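Local coordinates for protein branched-chain-amino-acid aminotransferase (Pseudomonas sp. UW4, PDB 6JIF) that catalyses the pyridoxal-phosphate-dependent transfer of amino groups between branched-chain amino acids and 2-oxo acids, at residues S190-A195 with L213-K218; D226-D231 with E239-A244. One frame throughout, in Å; residues are numbered along the deposited sequence.

Contact 1 of 2, residues S190-A195 with L213-K218; sequences SSYDRA and LMPGSK. With PLP (pyridoxal-5'-phosphate), chain D.
The Tyr192 ring lies between two small groups: the methyl CE of Met214 sits over the centre of one face, and the Ser191 hydroxyl OG is above the opposite face, offset toward the rim. CE is 3.5 Å from Tyr192 CE1 and only 14° off the ring normal, a CH-pi contact. Met214 SD follows over the same face, its nearest ring atom being Tyr192 CE2 at 3.9 Å, so the pair is also a Met-aromatic contact. Met214 gets there by a fold in its chain: CG is anti to the backbone N (chi1 -178°), and bends at chi2 and chi3 then swing the methyl across the ring. Pro215 CG comes in obliquely, 3.5 Å from Tyr192 CB, at the point where helix 206-221 kinks because the proline nitrogen has no hydrogen to give to the turn before. At the phenol end, Lys218 NZ makes a weak hydrogen bond of 3.3 Å to Tyr192 OH. Ser190 makes an ST turn, its OG accepting from Tyr192 N at 3.0 Å. That hydroxyl also meets a water, which donates to Pro215 O at 2.9 Å. Further along the loop, the Arg194 guanidinium turns one face to the cofactor methyl, with Arg194 NE 3.6 Å from PLP C2A, while its NH1 and NH2 bond to Ser262 O and Gly201 O.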
loop_
_atom_site.group_PDB
_atom_site.type_symbol
_atom_site.label_atom_id
_atom_site.label_comp_id
_atom_site.label_asym_id
_atom_site.label_seq_id
_atom_site.Cartn_x
_atom_site.Cartn_y
_atom_site.Cartn_z
ATOM N N SER B 190 -1.505 11.509 15.889
ATOM C CA SER B 190 -1.824 10.091 15.870
ATOM C C SER B 190 -0.656 9.272 16.405
ATOM O O SER B 190 0.503 9.654 16.270
ATOM C CB SER B 190 -2.135 9.638 14.439
ATOM O OG SER B 190 -2.382 8.233 14.409
ATOM N N SER B 191 -0.977 8.141 17.020
ATOM C CA SER B 191 0.054 7.187 17.433
ATOM C C SER B 191 0.434 6.243 16.313
ATOM O O SER B 191 1.423 5.489 16.449
ATOM C CB SER B 191 -0.434 6.389 18.612
ATOM O OG SER B 191 -1.488 5.552 18.197
ATOM N N TYR B 192 -0.287 6.301 15.203
ATOM C CA TYR B 192 -0.014 5.378 14.107
ATOM C C TYR B 192 0.914 5.998 13.082
ATOM O O TYR B 192 1.200 7.182 13.124
ATOM C CB TYR B 192 -1.334 4.952 13.455
ATOM C CG TYR B 192 -2.174 4.099 14.411
ATOM C CD1 TYR B 192 -1.909 2.762 14.586
ATOM C CD2 TYR B 192 -3.218 4.662 15.127
ATOM C CE1 TYR B 192 -2.649 1.987 15.490
ATOM C CE2 TYR B 192 -3.986 3.902 15.983
ATOM C CZ TYR B 192 -3.708 2.581 16.166
ATOM O OH TYR B 192 -4.495 1.862 17.042
ATOM N N ASP B 193 1.416 5.171 12.134
ATOM C CA ASP B 193 2.329 5.673 11.101
ATOM C C ASP B 193 1.745 5.564 9.690
ATOM O O ASP B 193 1.271 4.499 9.302
ATOM C CB ASP B 193 3.658 4.875 11.104
ATOM C CG ASP B 193 4.409 4.924 12.440
ATOM O OD1 ASP B 193 4.590 6.040 12.982
ATOM O OD2 ASP B 193 4.841 3.844 12.931
ATOM N N ARG B 194 1.849 6.620 8.888
ATOM C CA ARG B 194 1.507 6.476 7.467
ATOM C C ARG B 194 2.638 5.812 6.692
ATOM O O ARG B 194 2.393 5.238 5.615
ATOM C CB ARG B 194 1.172 7.820 6.783
ATOM C CG ARG B 194 2.242 8.908 6.970
ATOM C CD ARG B 194 1.996 10.149 6.071
ATOM N NE ARG B 194 2.246 9.870 4.647
ATOM C CZ ARG B 194 3.451 9.946 4.051
ATOM N NH1 ARG B 194 4.541 10.330 4.721
ATOM N NH2 ARG B 194 3.546 9.703 2.736
ATOM N N ALA B 195 3.868 5.913 7.183
ATOM C CA ALA B 195 4.975 5.378 6.389
ATOM C C ALA B 195 6.107 4.999 7.320
ATOM O O ALA B 195 6.235 5.528 8.423
ATOM C CB ALA B 195 5.489 6.386 5.343
ATOM N N LEU B 213 -5.860 5.113 6.556
ATOM C CA LEU B 213 -7.333 4.994 6.653
ATOM C C LEU B 213 -7.820 4.900 8.089
ATOM O O LEU B 213 -8.683 5.695 8.544
ATOM C CB LEU B 213 -7.802 3.761 5.866
ATOM C CG LEU B 213 -7.668 3.917 4.359
ATOM C CD1 LEU B 213 -7.826 2.589 3.628
ATOM C CD2 LEU B 213 -8.770 4.884 3.966
ATOM N N MET B 214 -7.311 3.912 8.829
ATOM C CA MET B 214 -7.766 3.771 10.213
ATOM C C MET B 214 -7.358 4.963 11.093
ATOM O O MET B 214 -8.198 5.429 11.910
ATOM C CB MET B 214 -7.278 2.422 10.771
ATOM C CG MET B 214 -7.722 2.156 12.183
ATOM S SD MET B 214 -6.476 2.870 13.230
ATOM C CE MET B 214 -5.112 1.719 13.049
ATOM N N PRO B 215 -6.107 5.462 11.050
ATOM C CA PRO B 215 -5.753 6.629 11.889
ATOM C C PRO B 215 -6.561 7.869 11.576
ATOM O O PRO B 215 -6.985 8.606 12.510
ATOM C CB PRO B 215 -4.267 6.859 11.580
ATOM C CG PRO B 215 -3.773 5.555 11.051
ATOM C CD PRO B 215 -4.914 4.846 10.425
ATOM N N GLY B 216 -6.805 8.087 10.287
ATOM C CA GLY B 216 -7.621 9.219 9.886
ATOM C C GLY B 216 -9.023 9.066 10.400
ATOM O O GLY B 216 -9.611 10.012 10.900
ATOM N N SER B 217 -9.550 7.843 10.338
ATOM C CA SER B 217 -10.898 7.573 10.810
ATOM C C SER B 217 -11.010 7.797 12.315
ATOM O O SER B 217 -12.013 8.339 12.803
ATOM C CB SER B 217 -11.265 6.130 10.441
ATOM O OG SER B 217 -12.652 5.957 10.663
ATOM N N LYS B 218 -9.965 7.407 13.060
ATOM C CA LYS B 218 -9.957 7.569 14.510
ATOM C C LYS B 218 -9.898 9.042 14.903
ATOM O O LYS B 218 -10.588 9.460 15.842
ATOM C CB LYS B 218 -8.807 6.766 15.113
ATOM C CG LYS B 218 -9.221 5.333 15.350
ATOM C CD LYS B 218 -8.160 4.528 16.015
ATOM C CE LYS B 218 -8.777 3.237 16.561
ATOM N NZ LYS B 218 -7.726 2.194 16.785
HETATM N N1 PLP D . 1.382 15.032 1.981
HETATM C C2 PLP D . 0.966 13.789 1.611
HETATM C C2A PLP D . 1.164 12.687 2.603
HETATM C C3 PLP D . 0.440 13.563 0.338
HETATM O O3 PLP D . 0.079 12.294 -0.032
HETATM C C4 PLP D . 0.289 14.650 -0.562
HETATM C C4A PLP D . -0.088 14.426 -2.015
HETATM C C5 PLP D . 0.715 15.917 -0.116
HETATM C C6 PLP D . 1.260 16.067 1.124
HETATM C C5A PLP D . 0.565 17.184 -0.897
HETATM O O4P PLP D . 1.148 17.077 -2.141
HETATM P P PLP D . 0.728 18.122 -3.270
HETATM O O1P PLP D . 0.936 19.529 -2.764
HETATM O O2P PLP D . 1.728 17.791 -4.387
HETATM O O3P PLP D . -0.732 17.949 -3.679
HETATM O O HOH W 1 -5.158 8.646 14.735
#

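Contact 2 of 2, residues D226-D231 with E239-A244; sequences DAIYLD and EEVGSA. With PLP (pyridoxal-5'-phosphate), chain D.
Ile228 and Val241 lie side by side and point the same way, their CG1 atoms 3.8 Å apart, as a non-hydrogen-bonded pair of two antiparallel strands. On the other face Tyr229 and Glu240 form the next pair, but their side chains part company. The phenol ring of Tyr229 swings along the strand until its edge meets Gly242 O, 3.9 Å from CE2. Glu240 bends at chi2 (-82°) and carries its carboxylate away to the cofactor, where OE1 comes within 2.8 Å of PLP N1 and OE2 accepts from Leu264 N. A glutamate facing the pyridine nitrogen is the arrangement of fold type IV aminotransferases. With an alanine in place of Glu240, N1 and the Leu264 N-H would probably lose their carboxylate partner, and a gap would be likely to open beside the C2A methyl. One residue earlier the register slips in a classic beta bulge: Tyr229 O accepts from Glu239 N at 2.8 Å and from Glu240 N at 3.2 Å. Glu239 lays CG against Asp231 N, 3.4 Å away, and its carboxylate goes to Ser260 and Ser262. From Val241 to Ala244 the chain makes a type II' turn, with Gly242 at positive phi; its CA is 3.4 Å from Asp226 OD2, where a side chain would clash. The turn delivers Ser243 O to 3.3 Å from PLP C5, and Ala244 also reaches the ring. The hairpin is extended by strand 185-189, parallel to 227-230, whose Phe187 touches both Ile228 and Val241, while helix 206-221 covers Tyr229 with Ser212 and Pro215.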
loop_
_atom_site.group_PDB
_atom_site.type_symbol
_atom_site.label_atom_id
_atom_site.label_comp_id
_atom_site.label_asym_id
_atom_site.label_seq_id
_atom_site.Cartn_x
_atom_site.Cartn_y
_atom_site.Cartn_z
ATOM N N ASP B 226 -8.412 15.796 10.892
ATOM C CA ASP B 226 -7.609 14.657 10.440
ATOM C C ASP B 226 -6.563 14.361 11.501
ATOM O O ASP B 226 -6.466 15.038 12.522
ATOM C CB ASP B 226 -6.959 14.920 9.066
ATOM C CG ASP B 226 -6.814 13.638 8.204
ATOM O OD1 ASP B 226 -6.598 12.503 8.702
ATOM O OD2 ASP B 226 -6.897 13.772 6.975
ATOM N N ALA B 227 -5.784 13.312 11.236
ATOM C CA ALA B 227 -4.641 12.929 12.046
ATOM C C ALA B 227 -3.405 13.649 11.538
ATOM O O ALA B 227 -3.276 13.929 10.348
ATOM C CB ALA B 227 -4.412 11.421 11.962
ATOM N N ILE B 228 -2.503 13.943 12.453
ATOM C CA ILE B 228 -1.173 14.428 12.105
ATOM C C ILE B 228 -0.201 13.309 12.462
ATOM O O ILE B 228 -0.316 12.694 13.525
ATOM C CB ILE B 228 -0.829 15.743 12.830
ATOM C CG1 ILE B 228 -1.597 16.902 12.200
ATOM C CG2 ILE B 228 0.660 16.043 12.706
ATOM C CD1 ILE B 228 -1.451 18.245 12.951
ATOM N N TYR B 229 0.726 13.035 11.556
ATOM C CA TYR B 229 1.705 11.943 11.661
ATOM C C TYR B 229 3.046 12.530 12.037
ATOM O O TYR B 229 3.470 13.552 11.458
ATOM C CB TYR B 229 1.823 11.171 10.339
ATOM C CG TYR B 229 0.503 10.572 9.968
ATOM C CD1 TYR B 229 0.104 9.390 10.560
ATOM C CD2 TYR B 229 -0.386 11.247 9.101
ATOM C CE1 TYR B 229 -1.138 8.842 10.269
ATOM C CE2 TYR B 229 -1.653 10.723 8.806
ATOM C CZ TYR B 229 -2.022 9.522 9.425
ATOM O OH TYR B 229 -3.250 8.961 9.151
ATOM N N LEU B 230 3.692 11.877 13.006
ATOM C CA LEU B 230 5.030 12.210 13.464
ATOM C C LEU B 230 6.046 11.294 12.794
ATOM O O LEU B 230 5.697 10.268 12.208
ATOM C CB LEU B 230 5.135 12.088 15.005
ATOM C CG LEU B 230 4.105 12.956 15.770
ATOM C CD1 LEU B 230 4.462 12.883 17.220
ATOM C CD2 LEU B 230 4.078 14.426 15.342
ATOM N N ASP B 231 7.312 11.628 12.967
ATOM C CA ASP B 231 8.355 10.763 12.372
ATOM C C ASP B 231 8.233 9.342 12.926
ATOM O O ASP B 231 8.010 9.157 14.134
ATOM C CB ASP B 231 9.738 11.344 12.617
ATOM C CG ASP B 231 10.191 11.197 14.016
ATOM O OD1 ASP B 231 9.704 11.985 14.848
ATOM O OD2 ASP B 231 11.047 10.339 14.279
ATOM N N GLU B 239 5.567 15.266 10.662
ATOM C CA GLU B 239 5.836 14.925 9.267
ATOM C C GLU B 239 4.717 15.313 8.318
ATOM O O GLU B 239 4.994 15.923 7.288
ATOM C CB GLU B 239 6.120 13.444 9.143
ATOM C CG GLU B 239 7.370 13.045 9.887
ATOM C CD GLU B 239 8.252 12.105 9.060
ATOM O OE1 GLU B 239 7.686 11.353 8.222
ATOM O OE2 GLU B 239 9.502 12.146 9.257
ATOM N N GLU B 240 3.452 14.980 8.630
ATOM C CA GLU B 240 2.374 15.216 7.674
ATOM C C GLU B 240 1.092 15.527 8.415
ATOM O O GLU B 240 0.848 15.014 9.508
ATOM C CB GLU B 240 2.062 14.019 6.747
ATOM C CG GLU B 240 3.219 13.535 5.892
ATOM C CD GLU B 240 3.396 14.355 4.642
ATOM O OE1 GLU B 240 2.669 15.373 4.467
ATOM O OE2 GLU B 240 4.239 13.966 3.815
ATOM N N VAL B 241 0.224 16.301 7.757
ATOM C CA VAL B 241 -1.089 16.651 8.340
ATOM C C VAL B 241 -2.110 15.967 7.447
ATOM O O VAL B 241 -2.394 16.467 6.347
ATOM C CB VAL B 241 -1.304 18.166 8.388
ATOM C CG1 VAL B 241 -2.708 18.550 8.980
ATOM C CG2 VAL B 241 -0.184 18.854 9.165
ATOM N N GLY B 242 -2.605 14.809 7.859
ATOM C CA GLY B 242 -3.517 14.055 7.001
ATOM C C GLY B 242 -2.771 13.690 5.717
ATOM O O GLY B 242 -1.670 13.120 5.781
ATOM N N SER B 243 -3.282 14.124 4.544
ATOM C CA SER B 243 -2.569 13.935 3.289
ATOM C C SER B 243 -2.067 15.270 2.758
ATOM O O SER B 243 -2.116 15.545 1.550
ATOM C CB SER B 243 -3.455 13.207 2.274
ATOM O OG SER B 243 -4.140 12.120 2.918
ATOM N N ALA B 244 -1.582 16.125 3.663
ATOM C CA ALA B 244 -1.091 17.444 3.275
ATOM C C ALA B 244 0.215 17.720 4.007
ATOM O O ALA B 244 0.506 17.102 5.026
ATOM C CB ALA B 244 -2.102 18.560 3.614
HETATM N N1 PLP D . 1.382 15.032 1.981
HETATM C C2 PLP D . 0.966 13.789 1.611
HETATM C C2A PLP D . 1.164 12.687 2.603
HETATM C C3 PLP D . 0.440 13.563 0.338
HETATM O O3 PLP D . 0.079 12.294 -0.032
HETATM C C4 PLP D . 0.289 14.650 -0.562
HETATM C C4A PLP D . -0.088 14.426 -2.015
HETATM C C5 PLP D . 0.715 15.917 -0.116
HETATM C C6 PLP D . 1.260 16.067 1.124
HETATM C C5A PLP D . 0.565 17.184 -0.897
HETATM O O4P PLP D . 1.148 17.077 -2.141
HETATM P P PLP D . 0.728 18.122 -3.270
HETATM O O1P PLP D . 0.936 19.529 -2.764
HETATM O O2P PLP D . 1.728 17.791 -4.387
HETATM O O3P PLP D . -0.732 17.949 -3.679
HETATM O O HOH W 2 -6.516 12.151 4.971
#

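Overall arrangement
Helix 206-221 is followed by strand 227-230, and contact 1 closes before contact 2 opens; their centres are about 9 Å apart. Contact 2 is the more deeply buried, a hairpin held mainly by backbone bonds; contact 1 is side-chain packing of a loop on a helix, mostly buried, with one exposed residue, Lys218, at its rim and Arg109 of the second subunit packed on Tyr192 and Met214. They meet directly: Pro215 CB is 3.4 Å from Tyr229 OH, and Ser190 N probably bonds to Ile228 O at 2.9 Å. Both touch the cofactor from neighbouring positions, where Arg194 CD packs against Glu240 CG.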